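Local atomic coordinates of SPI-1 type 3 secretion system secretin (Salmonella enterica subsp. enterica serovar Typhimurium, PDB entry 4G08), a protein that forms a ring-shaped multimer with an apparent central pore in the outer membrane, part of the type III secretion injectisome that delivers effector proteins into host cells. Residues 38-44 / 81-87; 71-75 / 132-136; 94-98 / 147-152. One frame throughout, in Å; residues are numbered along the deposited sequence.

Interaction 1: 38-44 / 81-87; sequences VIVSKMA and YIYDASE
Ile82 is gripped through both its backbone N-H and its carbonyl by the strand beside it: its N donates to Ile39 O at 2.9 Å, and its O accepts from Ser41 N. Around these bonds the side chains pair by face. Ile39 and Tyr81 lie alongside each other, pointing the same way, with Ile39 CD1 against Tyr81 CE2 at 3.3 Å. On the other face, the CD1 tip of Ile82 presses on Val38 CG1 at 3.4 Å, tighter than usual for two methyl groups, while its CG2 looks toward Ala44 CB. Strands 38-40 and 81-84 run parallel, 18° apart, as edge and centre of the small mixed sheet of the secretin N0 domain. Where the edge strand ends, Ser41 becomes the N-cap of the helix that follows. Its OG, held between its own backbone N and carbonyl carbon (chi1 79°), accepts from Ala44 N at 3.1 Å. Glu87 OE2 lies 2.4 Å from Ser41 OG, too short to be taken at face value, so the bond between them is doubtful in detail. That carboxylate oxygen is also fixed by Asp84 N, which meets it nearly along its C-O axis. Met43 CB packs on Asp84 CB at 3.5 Å. Farther out, Asp84 OD2 closes an Asx turn with Ser86 N, while Asp84 OD1 forms a salt bridge with Lys47. Phe27 of helix 23-30 packs on Val38, Val40 and Ile82.

Interaction 2: 71-75 / 132-136; sequences LIWYF and GPPVY
The ring of Tyr74 receives Tyr136 CB over the centre of one face, a CH-pi contact with CB 4.1 Å from the ring centroid and 10° off the normal. The two tyrosine rings meet obliquely, their planes at 49°, with Tyr136 CD1 brought to 3.3 Å from Tyr74 CE1. Val135 CG1 comes at a slant to the Tyr74 ring, 3.6 Å from CD2, its side chain crossing that of the tyrosine at about a right angle. Tyr74 carries CG anti to the backbone N (chi1 -175°), and Tyr136 has the same arrangement, an orientation that lets each ring reach across to the other segment. Pro133, directly before the helix, fits against the strand: its CG lies 4.0 Å from Tyr74 CB and also touches Trp73 O. Ile72 CD1 completes the row, 3.9 Å from Pro133 CA. No hydrogen bond crosses between the segments; they meet by apolar packing and the CH-pi contact. The hydroxyls of these buried tyrosines are satisfied elsewhere: Tyr74 OH bonds to Leu112 O and Tyr136 OH to Tyr117 O. Tyr117 OH also accepts from Trp73 N, and its side chain packs on Pro133. The arrangement is an interdomain interface, in which edge strand 71-75 of the N0 domain meets the first turn of helix 134-150 in the second periplasmic domain of the secretin.

Interaction 3: 94-98 / 147-152; sequences SLRNV and MDKQND
Asp148 turns its carboxylate toward the loop through a chi1 of -131°, away from the staggered positions, and Asn97 keeps CG anti to its carbonyl carbon (chi1 -53°), which brings the amide over the end of the helix. Each side chain bonds to the backbone of the other segment. Asp148 OD2 accepts from Arg96 N at 2.7 Å and OD1 from Asn97 N at 2.6 Å, both on the syn side and close to straight, so one carboxylate holds two successive backbone N-H groups. In return Asn97 ND2 donates to Asp148 O at 3.0 Å. It comes from above the carbonyl plane, and Asn151 N bonds to the same oxygen from the opposite face. Beyond this, Asn97 ND2 lies 3.4 Å from Asp152 CB, and a water donates to both Asn97 OD1 and Asp152 OD1. Val98 turns inward, setting CG2 3.8 Å from Met147 CG and 3.2 Å from Asn151 ND2. That amide is fixed by an almost linear bond to Met147 O, with the oxygen lying in the amide plane. Phe103 of helix 100-109 packs on Leu95, Val98 and Met147, extending the apolar side of the contact. The whole ties the loop between strand 89-94 and helix 100-109 to the C-terminal end of helix 134-150, within the short domain that secretins of type II and type III systems share.

Overall arrangement
Interactions 1 and 2 reach the same sheet and lie with centres about 8 Å apart. Strand 80-84 is its middle strand, bordered by 38-40 in interaction 1 and by 71-75 in interaction 2; probable hydrogen bonds from Tyr81 N to Tyr74 O and from Tyr83 N to Ile72 O join the two contacts. Helix 134-150 leads from interaction 2, at its start, to interaction 3, at its end, and the centres of these two are about 25 Å apart. Interaction 3 does not touch interaction 1, whose nearest atoms are about 18 Å away, on the opposite side of the chain's centre. Interactions 1 and 3 each lie inside one periplasmic domain, while interaction 2 joins the two domains.

Interaction 1: 38-44 / 81-87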
ATOM      1  N   VAL A  38      -0.574   7.129  11.561  1.00 15.77           N
ATOM      2  CA  VAL A  38       0.395   6.682  10.590  1.00 14.22           C
ATOM      3  C   VAL A  38       1.309   5.677  11.259  1.00 18.26           C
ATOM      4  O   VAL A  38       1.691   5.846  12.419  1.00 22.94           O
ATOM      5  CB  VAL A  38       1.239   7.849  10.056  1.00 20.07           C
ATOM      6  CG1 VAL A  38       2.209   7.360   9.002  1.00 18.52           C
ATOM      7  CG2 VAL A  38       0.342   8.926   9.479  1.00 22.00           C
ATOM      8  N   ILE A  39       1.425   4.523  10.625  1.00 12.61           N
ATOM      9  CA  ILE A  39       2.225   3.440  11.143  1.00 15.17           C
ATOM     10  C   ILE A  39       3.445   3.273  10.265  1.00 16.13           C
ATOM     11  O   ILE A  39       3.332   2.958   9.083  1.00 18.02           O
ATOM     12  CB  ILE A  39       1.417   2.147  11.135  1.00 17.32           C
ATOM     13  CG1 ILE A  39       0.138   2.351  11.928  1.00 22.05           C
ATOM     14  CG2 ILE A  39       2.225   1.000  11.706  1.00 23.10           C
ATOM     15  CD1 ILE A  39      -1.004   1.545  11.377  1.00 28.10           C
ATOM     16  N   VAL A  40       4.606   3.547  10.842  1.00 13.47           N
ATOM     17  CA  VAL A  40       5.855   3.521  10.105  1.00 13.79           C
ATOM     18  C   VAL A  40       6.678   2.293  10.474  1.00 13.15           C
ATOM     19  O   VAL A  40       6.849   1.975  11.652  1.00 14.67           O
ATOM     20  CB  VAL A  40       6.685   4.785  10.371  1.00 15.43           C
ATOM     21  CG1 VAL A  40       7.976   4.728   9.586  1.00 14.58           C
ATOM     22  CG2 VAL A  40       5.903   6.029   9.978  1.00 19.74           C
ATOM     23  N   SER A  41       7.071   1.538   9.460  1.00 12.26           N
ATOM     24  CA  SER A  41       7.757   0.277   9.678  1.00 16.82           C
ATOM     25  C   SER A  41       9.136   0.512  10.263  1.00 20.60           C
ATOM     26  O   SER A  41       9.700   1.592  10.147  1.00 13.62           O
ATOM     27  CB  SER A  41       7.893  -0.478   8.364  1.00 16.29           C
ATOM     28  OG  SER A  41       8.960   0.044   7.599  1.00 17.09           O
ATOM     29  N   LYS A  42       9.753  -0.563  10.730  1.00 22.00           N
ATOM     30  CA  LYS A  42      11.074  -0.460  11.307  1.00 19.77           C
ATOM     31  C   LYS A  42      12.061   0.087  10.284  1.00 16.80           C
ATOM     32  O   LYS A  42      12.781   1.048  10.557  1.00 20.75           O
ATOM     33  CB  LYS A  42      11.533  -1.832  11.778  1.00 20.18           C
ATOM     34  CG  LYS A  42      13.032  -1.925  11.965  1.00 20.92           C
ATOM     35  CD  LYS A  42      13.478  -3.351  12.212  1.00 18.34           C
ATOM     36  CE  LYS A  42      13.890  -4.010  10.914  1.00 18.12           C
ATOM     37  NZ  LYS A  42      13.861  -5.487  11.052  1.00 23.69           N
ATOM     38  N   MET A  43      12.060  -0.489   9.085  1.00 18.42           N
ATOM     39  CA  MET A  43      13.018  -0.071   8.066  1.00 20.52           C
ATOM     40  C   MET A  43      12.775   1.349   7.581  1.00 15.29           C
ATOM     41  O   MET A  43      13.712   2.023   7.157  1.00 23.57           O
ATOM     42  CB  MET A  43      13.018  -1.020   6.870  1.00 22.59           C
ATOM     43  CG  MET A  43      13.598  -2.382   7.179  1.00 22.71           C
ATOM     44  SD  MET A  43      15.345  -2.274   7.600  1.00 23.54           S
ATOM     45  CE  MET A  43      16.045  -1.786   6.030  1.00 22.54           C
ATOM     46  N   ALA A  44      11.524   1.783   7.519  1.00 16.84           N
ATOM     47  CA  ALA A  44      11.278   3.153   7.090  1.00 15.65           C
ATOM     48  C   ALA A  44      11.783   4.112   8.150  1.00 20.29           C
ATOM     49  O   ALA A  44      12.327   5.173   7.842  1.00 15.33           O
ATOM     50  CB  ALA A  44       9.807   3.387   6.841  1.00 16.37           C
ATOM     51  N   TYR A  81      -0.099   3.307   6.310  1.00 13.39           N
ATOM     52  CA  TYR A  81       1.049   2.454   6.573  1.00 11.10           C
ATOM     53  C   TYR A  81       2.173   2.836   5.638  1.00 13.35           C
ATOM     54  O   TYR A  81       1.999   2.941   4.483  1.00 13.48           O
ATOM     55  CB  TYR A  81       0.711   0.965   6.390  1.00 12.69           C
ATOM     56  CG  TYR A  81      -0.447   0.475   7.204  1.00 18.56           C
ATOM     57  CD1 TYR A  81      -1.732   0.763   6.828  1.00 17.59           C
ATOM     58  CD2 TYR A  81      -0.271  -0.300   8.314  1.00 23.43           C
ATOM     59  CE1 TYR A  81      -2.767   0.346   7.532  1.00 25.05           C
ATOM     60  CE2 TYR A  81      -1.340  -0.726   9.025  1.00 22.56           C
ATOM     61  CZ  TYR A  81      -2.583  -0.397   8.627  1.00 26.06           C
ATOM     62  OH  TYR A  81      -3.703  -0.812   9.294  1.00 42.60           O
ATOM     63  N   ILE A  82       3.341   3.011   6.200  1.00 10.37           N
ATOM     64  CA  ILE A  82       4.533   3.375   5.448  1.00  8.93           C
ATOM     65  C   ILE A  82       5.644   2.358   5.688  1.00  9.65           C
ATOM     66  O   ILE A  82       5.937   1.989   6.825  1.00 12.95           O
ATOM     67  CB  ILE A  82       5.030   4.780   5.835  1.00 11.50           C
ATOM     68  CG1 ILE A  82       3.958   5.822   5.497  1.00 15.78           C
ATOM     69  CG2 ILE A  82       6.328   5.104   5.107  1.00 15.42           C
ATOM     70  CD1 ILE A  82       4.133   7.135   6.220  1.00 20.78           C
ATOM     71  N   TYR A  83       6.208   1.864   4.590  1.00 12.43           N
ATOM     72  CA  TYR A  83       7.284   0.881   4.634  1.00 14.77           C
ATOM     73  C   TYR A  83       8.441   1.348   3.779  1.00 10.83           C
ATOM     74  O   TYR A  83       8.244   2.083   2.818  1.00 12.19           O
ATOM     75  CB  TYR A  83       6.823  -0.459   4.072  1.00 12.46           C
ATOM     76  CG  TYR A  83       5.618  -1.041   4.744  1.00 10.98           C
ATOM     77  CD1 TYR A  83       4.350  -0.733   4.290  1.00 13.06           C
ATOM     78  CD2 TYR A  83       5.755  -2.065   5.667  1.00 11.92           C
ATOM     79  CE1 TYR A  83       3.240  -1.323   4.833  1.00 15.84           C
ATOM     80  CE2 TYR A  83       4.649  -2.687   6.195  1.00 15.82           C
ATOM     81  CZ  TYR A  83       3.393  -2.308   5.772  1.00 17.23           C
ATOM     82  OH  TYR A  83       2.273  -2.920   6.269  1.00 23.84           O
ATOM     83  N   ASP A  84       9.601   0.743   4.010  1.00 14.74           N
ATOM     84  CA  ASP A  84      10.735   0.848   3.103  1.00 15.34           C
ATOM     85  C   ASP A  84      10.442   0.013   1.869  1.00 15.47           C
ATOM     86  O   ASP A  84       9.826  -1.042   1.964  1.00 14.96           O
ATOM     87  CB  ASP A  84      11.999   0.332   3.798  1.00 16.04           C
ATOM     88  CG  ASP A  84      13.266   0.655   3.029  1.00 34.71           C
ATOM     89  OD1 ASP A  84      13.716   1.824   3.096  1.00 32.85           O
ATOM     90  OD2 ASP A  84      13.941  -0.296   2.582  1.00 25.92           O
ATOM     91  N   ALA A  85      10.977   0.411   0.729  1.00 17.02           N
ATOM     92  CA  ALA A  85      10.749  -0.359  -0.478  1.00 20.87           C
ATOM     93  C   ALA A  85      11.271  -1.781  -0.299  1.00 26.59           C
ATOM     94  O   ALA A  85      10.736  -2.723  -0.884  1.00 22.79           O
ATOM     95  CB  ALA A  85      11.413   0.306  -1.668  1.00 21.47           C
ATOM     96  N   SER A  86      12.193  -1.951   0.644  1.00 23.36           N
ATOM     97  CA  SER A  86      12.827  -3.248   0.866  1.00 25.04           C
ATOM     98  C   SER A  86      11.879  -4.244   1.543  1.00 28.76           C
ATOM     99  O   SER A  86      12.170  -5.436   1.624  1.00 24.86           O
ATOM    100  CB  SER A  86      14.098  -3.078   1.701  1.00 24.83           C
ATOM    101  OG  SER A  86      13.797  -2.923   3.078  1.00 21.51           O
ATOM    102  N   GLU A  87      10.758  -3.740   2.051  1.00 16.79           N
ATOM    103  CA  GLU A  87       9.783  -4.566   2.755  1.00 19.81           C
ATOM    104  C   GLU A  87       8.631  -4.957   1.836  1.00 18.15           C
ATOM    105  O   GLU A  87       7.626  -5.505   2.274  1.00 18.36           O
ATOM    106  CB  GLU A  87       9.247  -3.823   3.975  1.00 16.37           C
ATOM    107  CG  GLU A  87      10.267  -3.695   5.091  1.00 20.35           C
ATOM    108  CD  GLU A  87       9.830  -2.749   6.195  1.00 22.91           C
ATOM    109  OE1 GLU A  87       9.905  -3.155   7.375  1.00 38.63           O
ATOM    110  OE2 GLU A  87       9.697  -1.536   5.921  1.00 15.72           O
TER

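Interaction 2: 71-75 / 132-136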
ATOM      1  N   LEU A  71      10.182   4.453  -0.551  1.00 14.55           N
ATOM      2  CA  LEU A  71       9.128   4.012   0.354  1.00 16.93           C
ATOM      3  C   LEU A  71       7.967   3.407  -0.429  1.00 14.77           C
ATOM      4  O   LEU A  71       7.734   3.748  -1.595  1.00 16.15           O
ATOM      5  CB  LEU A  71       8.602   5.195   1.172  1.00 14.94           C
ATOM      6  CG  LEU A  71       9.611   6.061   1.918  1.00 16.85           C
ATOM      7  CD1 LEU A  71       8.902   7.171   2.676  1.00 19.86           C
ATOM      8  CD2 LEU A  71      10.420   5.203   2.866  1.00 18.87           C
ATOM      9  N   ILE A  72       7.124   2.675   0.284  1.00 12.32           N
ATOM     10  CA  ILE A  72       5.823   2.301  -0.229  1.00 12.21           C
ATOM     11  C   ILE A  72       4.791   2.503   0.872  1.00 17.07           C
ATOM     12  O   ILE A  72       5.117   2.424   2.053  1.00 13.92           O
ATOM     13  CB  ILE A  72       5.824   0.831  -0.684  1.00 20.00           C
ATOM     14  CG1 ILE A  72       6.249  -0.076   0.471  1.00 16.59           C
ATOM     15  CG2 ILE A  72       6.803   0.643  -1.829  1.00 18.00           C
ATOM     16  CD1 ILE A  72       6.403  -1.539   0.102  1.00 16.16           C
ATOM     17  N   TRP A  73       3.589   2.904   0.486  1.00 17.42           N
ATOM     18  CA  TRP A  73       2.570   3.249   1.464  1.00 15.98           C
ATOM     19  C   TRP A  73       1.184   2.810   1.039  1.00 16.25           C
ATOM     20  O   TRP A  73       0.933   2.530  -0.131  1.00 15.20           O
ATOM     21  CB  TRP A  73       2.576   4.746   1.742  1.00 15.57           C
ATOM     22  CG  TRP A  73       2.141   5.549   0.602  1.00 16.17           C
ATOM     23  CD1 TRP A  73       2.846   5.808  -0.527  1.00 20.21           C
ATOM     24  CD2 TRP A  73       0.899   6.239   0.473  1.00 19.08           C
ATOM     25  NE1 TRP A  73       2.111   6.594  -1.372  1.00 26.40           N
ATOM     26  CE2 TRP A  73       0.922   6.900  -0.766  1.00 25.82           C
ATOM     27  CE3 TRP A  73      -0.217   6.384   1.299  1.00 25.67           C
ATOM     28  CZ2 TRP A  73      -0.122   7.711  -1.195  1.00 28.40           C
ATOM     29  CZ3 TRP A  73      -1.270   7.156   0.855  1.00 32.89           C
ATOM     30  CH2 TRP A  73      -1.211   7.820  -0.375  1.00 36.63           C
ATOM     31  N   TYR A  74       0.315   2.677   2.033  1.00 17.57           N
ATOM     32  CA  TYR A  74      -1.051   2.242   1.824  1.00 14.23           C
ATOM     33  C   TYR A  74      -1.951   2.952   2.827  1.00 15.00           C
ATOM     34  O   TYR A  74      -1.598   3.090   3.993  1.00 16.38           O
ATOM     35  CB  TYR A  74      -1.138   0.729   2.021  1.00 16.02           C
ATOM     36  CG  TYR A  74      -2.489   0.150   1.718  1.00 14.33           C
ATOM     37  CD1 TYR A  74      -3.073   0.320   0.474  1.00 13.63           C
ATOM     38  CD2 TYR A  74      -3.217  -0.499   2.698  1.00 17.26           C
ATOM     39  CE1 TYR A  74      -4.310  -0.213   0.192  1.00 19.28           C
ATOM     40  CE2 TYR A  74      -4.467  -1.014   2.435  1.00 20.91           C
ATOM     41  CZ  TYR A  74      -5.025  -0.831   1.194  1.00 24.83           C
ATOM     42  OH  TYR A  74      -6.310  -1.261   0.957  1.00 25.79           O
ATOM     43  N   PHE A  75      -3.077   3.463   2.352  1.00 13.11           N
ATOM     44  CA  PHE A  75      -4.132   3.961   3.228  1.00 12.64           C
ATOM     45  C   PHE A  75      -5.283   2.974   3.174  1.00 20.01           C
ATOM     46  O   PHE A  75      -5.789   2.684   2.090  1.00 19.88           O
ATOM     47  CB  PHE A  75      -4.611   5.326   2.733  1.00 17.11           C
ATOM     48  CG  PHE A  75      -5.829   5.837   3.441  1.00 16.76           C
ATOM     49  CD1 PHE A  75      -5.804   6.080   4.799  1.00 13.92           C
ATOM     50  CD2 PHE A  75      -6.954   6.190   2.723  1.00 20.53           C
ATOM     51  CE1 PHE A  75      -6.917   6.582   5.441  1.00 22.82           C
ATOM     52  CE2 PHE A  75      -8.068   6.690   3.357  1.00 23.04           C
ATOM     53  CZ  PHE A  75      -8.051   6.884   4.719  1.00 25.43           C
ATOM     54  N   GLY A 132       3.554  -5.118  -3.357  1.00 13.29           N
ATOM     55  CA  GLY A 132       3.261  -3.885  -2.661  1.00 14.20           C
ATOM     56  C   GLY A 132       3.406  -4.024  -1.172  1.00 16.94           C
ATOM     57  O   GLY A 132       3.989  -4.988  -0.681  1.00 17.60           O
ATOM     58  N   PRO A 133       2.834  -3.073  -0.438  1.00 12.94           N
ATOM     59  CA  PRO A 133       2.952  -3.083   1.009  1.00 14.32           C
ATOM     60  C   PRO A 133       2.366  -4.354   1.586  1.00 16.60           C
ATOM     61  O   PRO A 133       1.308  -4.800   1.156  1.00 16.63           O
ATOM     62  CB  PRO A 133       2.119  -1.881   1.445  1.00 13.56           C
ATOM     63  CG  PRO A 133       2.040  -0.999   0.262  1.00 17.40           C
ATOM     64  CD  PRO A 133       2.254  -1.828  -0.961  1.00 15.99           C
ATOM     65  N   PRO A 134       3.002  -4.890   2.626  1.00 17.66           N
ATOM     66  CA  PRO A 134       2.538  -6.133   3.197  1.00 18.80           C
ATOM     67  C   PRO A 134       1.070  -6.105   3.604  1.00 18.14           C
ATOM     68  O   PRO A 134       0.313  -7.016   3.271  1.00 17.81           O
ATOM     69  CB  PRO A 134       3.435  -6.295   4.417  1.00 21.35           C
ATOM     70  CG  PRO A 134       4.720  -5.677   3.996  1.00 18.79           C
ATOM     71  CD  PRO A 134       4.373  -4.564   3.050  1.00 20.12           C
ATOM     72  N   VAL A 135       0.636  -5.036   4.245  1.00 16.41           N
ATOM     73  CA  VAL A 135      -0.750  -4.969   4.658  1.00 15.46           C
ATOM     74  C   VAL A 135      -1.707  -5.041   3.460  1.00 17.41           C
ATOM     75  O   VAL A 135      -2.785  -5.632   3.550  1.00 17.37           O
ATOM     76  CB  VAL A 135      -1.025  -3.691   5.438  1.00 19.07           C
ATOM     77  CG1 VAL A 135      -0.804  -2.496   4.538  1.00 19.91           C
ATOM     78  CG2 VAL A 135      -2.439  -3.716   5.974  1.00 24.96           C
ATOM     79  N   TYR A 136      -1.292  -4.483   2.329  1.00 13.95           N
ATOM     80  CA  TYR A 136      -2.095  -4.531   1.103  1.00 15.74           C
ATOM     81  C   TYR A 136      -2.128  -5.930   0.496  1.00 12.69           C
ATOM     82  O   TYR A 136      -3.192  -6.456   0.158  1.00 14.52           O
ATOM     83  CB  TYR A 136      -1.539  -3.537   0.087  1.00 14.24           C
ATOM     84  CG  TYR A 136      -2.254  -3.542  -1.232  1.00 12.73           C
ATOM     85  CD1 TYR A 136      -3.552  -3.074  -1.346  1.00 17.98           C
ATOM     86  CD2 TYR A 136      -1.583  -3.896  -2.384  1.00 16.59           C
ATOM     87  CE1 TYR A 136      -4.197  -3.074  -2.560  1.00 19.16           C
ATOM     88  CE2 TYR A 136      -2.201  -3.863  -3.602  1.00 14.28           C
ATOM     89  CZ  TYR A 136      -3.508  -3.463  -3.683  1.00 17.40           C
ATOM     90  OH  TYR A 136      -4.077  -3.352  -4.928  1.00 23.83           O
TER

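Interaction 3: 94-98 / 147-152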
ATOM      1  N   SER A  94      -3.299 -17.555  -6.369  1.00 18.17           N
ATOM      2  CA  SER A  94      -4.197 -18.370  -7.171  1.00 18.94           C
ATOM      3  C   SER A  94      -5.521 -17.665  -7.339  1.00 21.63           C
ATOM      4  O   SER A  94      -6.040 -17.044  -6.412  1.00 19.20           O
ATOM      5  CB  SER A  94      -4.422 -19.741  -6.532  1.00 20.96           C
ATOM      6  OG  SER A  94      -3.225 -20.501  -6.528  1.00 31.00           O
ATOM      7  N   LEU A  95      -6.038 -17.731  -8.555  1.00 18.51           N
ATOM      8  CA  LEU A  95      -7.368 -17.244  -8.854  1.00 20.20           C
ATOM      9  C   LEU A  95      -8.007 -18.125  -9.913  1.00 22.60           C
ATOM     10  O   LEU A  95      -7.960 -17.800 -11.095  1.00 24.98           O
ATOM     11  CB  LEU A  95      -7.290 -15.811  -9.377  1.00 17.00           C
ATOM     12  CG  LEU A  95      -8.614 -15.067  -9.342  1.00 22.71           C
ATOM     13  CD1 LEU A  95      -8.999 -14.793  -7.903  1.00 22.91           C
ATOM     14  CD2 LEU A  95      -8.527 -13.774 -10.123  1.00 18.12           C
ATOM     15  N   ARG A  96      -8.539 -19.271  -9.502  1.00 18.22           N
ATOM     16  CA  ARG A  96      -8.973 -20.288 -10.464  1.00 17.47           C
ATOM     17  C   ARG A  96     -10.422 -20.147 -10.939  1.00 26.23           C
ATOM     18  O   ARG A  96     -10.765 -20.660 -12.004  1.00 22.41           O
ATOM     19  CB  ARG A  96      -8.778 -21.686  -9.886  1.00 20.13           C
ATOM     20  CG  ARG A  96      -7.509 -21.862  -9.078  1.00 23.50           C
ATOM     21  CD  ARG A  96      -6.364 -22.146 -10.024  1.00 27.19           C
ATOM     22  NE  ARG A  96      -5.079 -22.260  -9.361  1.00 20.16           N
ATOM     23  CZ  ARG A  96      -3.932 -22.312 -10.020  1.00 25.63           C
ATOM     24  NH1 ARG A  96      -3.938 -22.326 -11.345  1.00 21.75           N
ATOM     25  NH2 ARG A  96      -2.789 -22.367  -9.363  1.00 19.91           N
ATOM     26  N   ASN A  97     -11.308 -19.682 -10.060  1.00 19.35           N
ATOM     27  CA  ASN A  97     -12.757 -19.805 -10.290  1.00 19.49           C
ATOM     28  C   ASN A  97     -13.470 -18.487 -10.548  1.00 20.47           C
ATOM     29  O   ASN A  97     -14.697 -18.445 -10.665  1.00 19.28           O
ATOM     30  CB  ASN A  97     -13.429 -20.518  -9.119  1.00 21.40           C
ATOM     31  CG  ASN A  97     -12.766 -21.836  -8.796  1.00 24.52           C
ATOM     32  OD1 ASN A  97     -12.434 -22.604  -9.695  1.00 25.05           O
ATOM     33  ND2 ASN A  97     -12.395 -22.015  -7.537  1.00 23.55           N
ATOM     34  N   VAL A  98     -12.690 -17.429 -10.704  1.00 21.74           N
ATOM     35  CA  VAL A  98     -13.223 -16.110 -10.994  1.00 19.04           C
ATOM     36  C   VAL A  98     -12.322 -15.418 -11.998  1.00 24.23           C
ATOM     37  O   VAL A  98     -11.127 -15.692 -12.048  1.00 22.62           O
ATOM     38  CB  VAL A  98     -13.267 -15.279  -9.714  1.00 28.37           C
ATOM     39  CG1 VAL A  98     -13.213 -13.798 -10.024  1.00 32.79           C
ATOM     40  CG2 VAL A  98     -14.517 -15.624  -8.935  1.00 22.50           C
ATOM     41  N   MET A 147     -12.722 -15.409  -2.348  1.00 17.45           N
ATOM     42  CA  MET A 147     -13.520 -15.389  -3.560  1.00 16.39           C
ATOM     43  C   MET A 147     -13.399 -16.670  -4.381  1.00 17.06           C
ATOM     44  O   MET A 147     -14.366 -17.091  -5.016  1.00 18.62           O
ATOM     45  CB  MET A 147     -13.178 -14.185  -4.423  1.00 19.20           C
ATOM     46  CG  MET A 147     -14.201 -13.986  -5.521  1.00 28.36           C
ATOM     47  SD  MET A 147     -14.149 -12.387  -6.351  1.00 32.56           S
ATOM     48  CE  MET A 147     -14.728 -11.329  -5.031  1.00 28.39           C
ATOM     49  N   ASP A 148     -12.205 -17.242  -4.448  1.00 15.55           N
ATOM     50  CA  ASP A 148     -12.022 -18.454  -5.230  1.00 20.39           C
ATOM     51  C   ASP A 148     -12.820 -19.604  -4.639  1.00 23.38           C
ATOM     52  O   ASP A 148     -13.499 -20.342  -5.352  1.00 21.16           O
ATOM     53  CB  ASP A 148     -10.546 -18.823  -5.302  1.00 21.08           C
ATOM     54  CG  ASP A 148     -10.097 -19.104  -6.709  1.00 22.95           C
ATOM     55  OD1 ASP A 148     -10.835 -18.733  -7.646  1.00 22.61           O
ATOM     56  OD2 ASP A 148      -9.044 -19.755  -6.879  1.00 26.01           O
ATOM     57  N   LYS A 149     -12.776 -19.735  -3.323  1.00 17.57           N
ATOM     58  CA  LYS A 149     -13.522 -20.793  -2.681  1.00 22.04           C
ATOM     59  C   LYS A 149     -15.015 -20.655  -2.914  1.00 19.25           C
ATOM     60  O   LYS A 149     -15.708 -21.640  -3.157  1.00 25.39           O
ATOM     61  CB  LYS A 149     -13.249 -20.816  -1.195  1.00 25.13           C
ATOM     62  CG  LYS A 149     -13.971 -21.965  -0.539  1.00 30.36           C
ATOM     63  CD  LYS A 149     -13.699 -21.989   0.944  1.00 40.85           C
ATOM     64  CE  LYS A 149     -12.248 -22.342   1.196  1.00 47.86           C
ATOM     65  NZ  LYS A 149     -11.945 -23.727   0.744  1.00 45.04           N
ATOM     66  N   GLN A 150     -15.518 -19.442  -2.717  1.00 18.10           N
ATOM     67  CA  GLN A 150     -16.955 -19.280  -2.796  0.56 20.93           C
ATOM     68  C   GLN A 150     -17.469 -19.554  -4.226  1.00 22.91           C
ATOM     69  O   GLN A 150     -18.681 -19.617  -4.438  1.00 24.70           O
ATOM     70  CB  GLN A 150     -17.398 -17.919  -2.254  0.56 24.07           C
ATOM     71  CG  GLN A 150     -17.296 -17.769  -0.732  0.56 24.67           C
ATOM     72  CD  GLN A 150     -17.487 -19.079   0.035  0.56 23.62           C
ATOM     73  OE1 GLN A 150     -16.856 -19.248   1.099  0.56 22.72           O
ATOM     74  NE2 GLN A 150     -18.631 -19.724  -0.186  0.56 23.48           N
ATOM     75  N   ASN A 151     -16.572 -19.598  -5.211  1.00 21.89           N
ATOM     76  CA  ASN A 151     -16.956 -19.828  -6.610  1.00 19.13           C
ATOM     77  C   ASN A 151     -16.551 -21.207  -7.085  1.00 19.86           C
ATOM     78  O   ASN A 151     -16.654 -21.526  -8.267  1.00 23.15           O
ATOM     79  CB  ASN A 151     -16.306 -18.796  -7.525  1.00 24.08           C
ATOM     80  CG  ASN A 151     -17.021 -17.468  -7.495  1.00 30.55           C
ATOM     81  OD1 ASN A 151     -18.042 -17.291  -8.159  1.00 31.30           O
ATOM     82  ND2 ASN A 151     -16.572 -16.576  -6.621  1.00 25.12           N
ATOM     83  N   ASP A 152     -16.088 -22.023  -6.156  1.00 20.39           N
ATOM     84  CA  ASP A 152     -15.564 -23.317  -6.518  1.00 24.52           C
ATOM     85  C   ASP A 152     -16.695 -24.337  -6.630  1.00 26.88           C
ATOM     86  O   ASP A 152     -17.010 -25.035  -5.663  1.00 18.07           O
ATOM     87  CB  ASP A 152     -14.527 -23.749  -5.493  1.00 25.14           C
ATOM     88  CG  ASP A 152     -13.974 -25.120  -5.773  1.00 35.46           C
ATOM     89  OD1 ASP A 152     -13.973 -25.543  -6.949  1.00 31.26           O
ATOM     90  OD2 ASP A 152     -13.523 -25.777  -4.813  1.00 37.72           O
TER
HETATM   91  O   HOH W   1     -14.382 -25.061  -9.560  1.00 33.95           O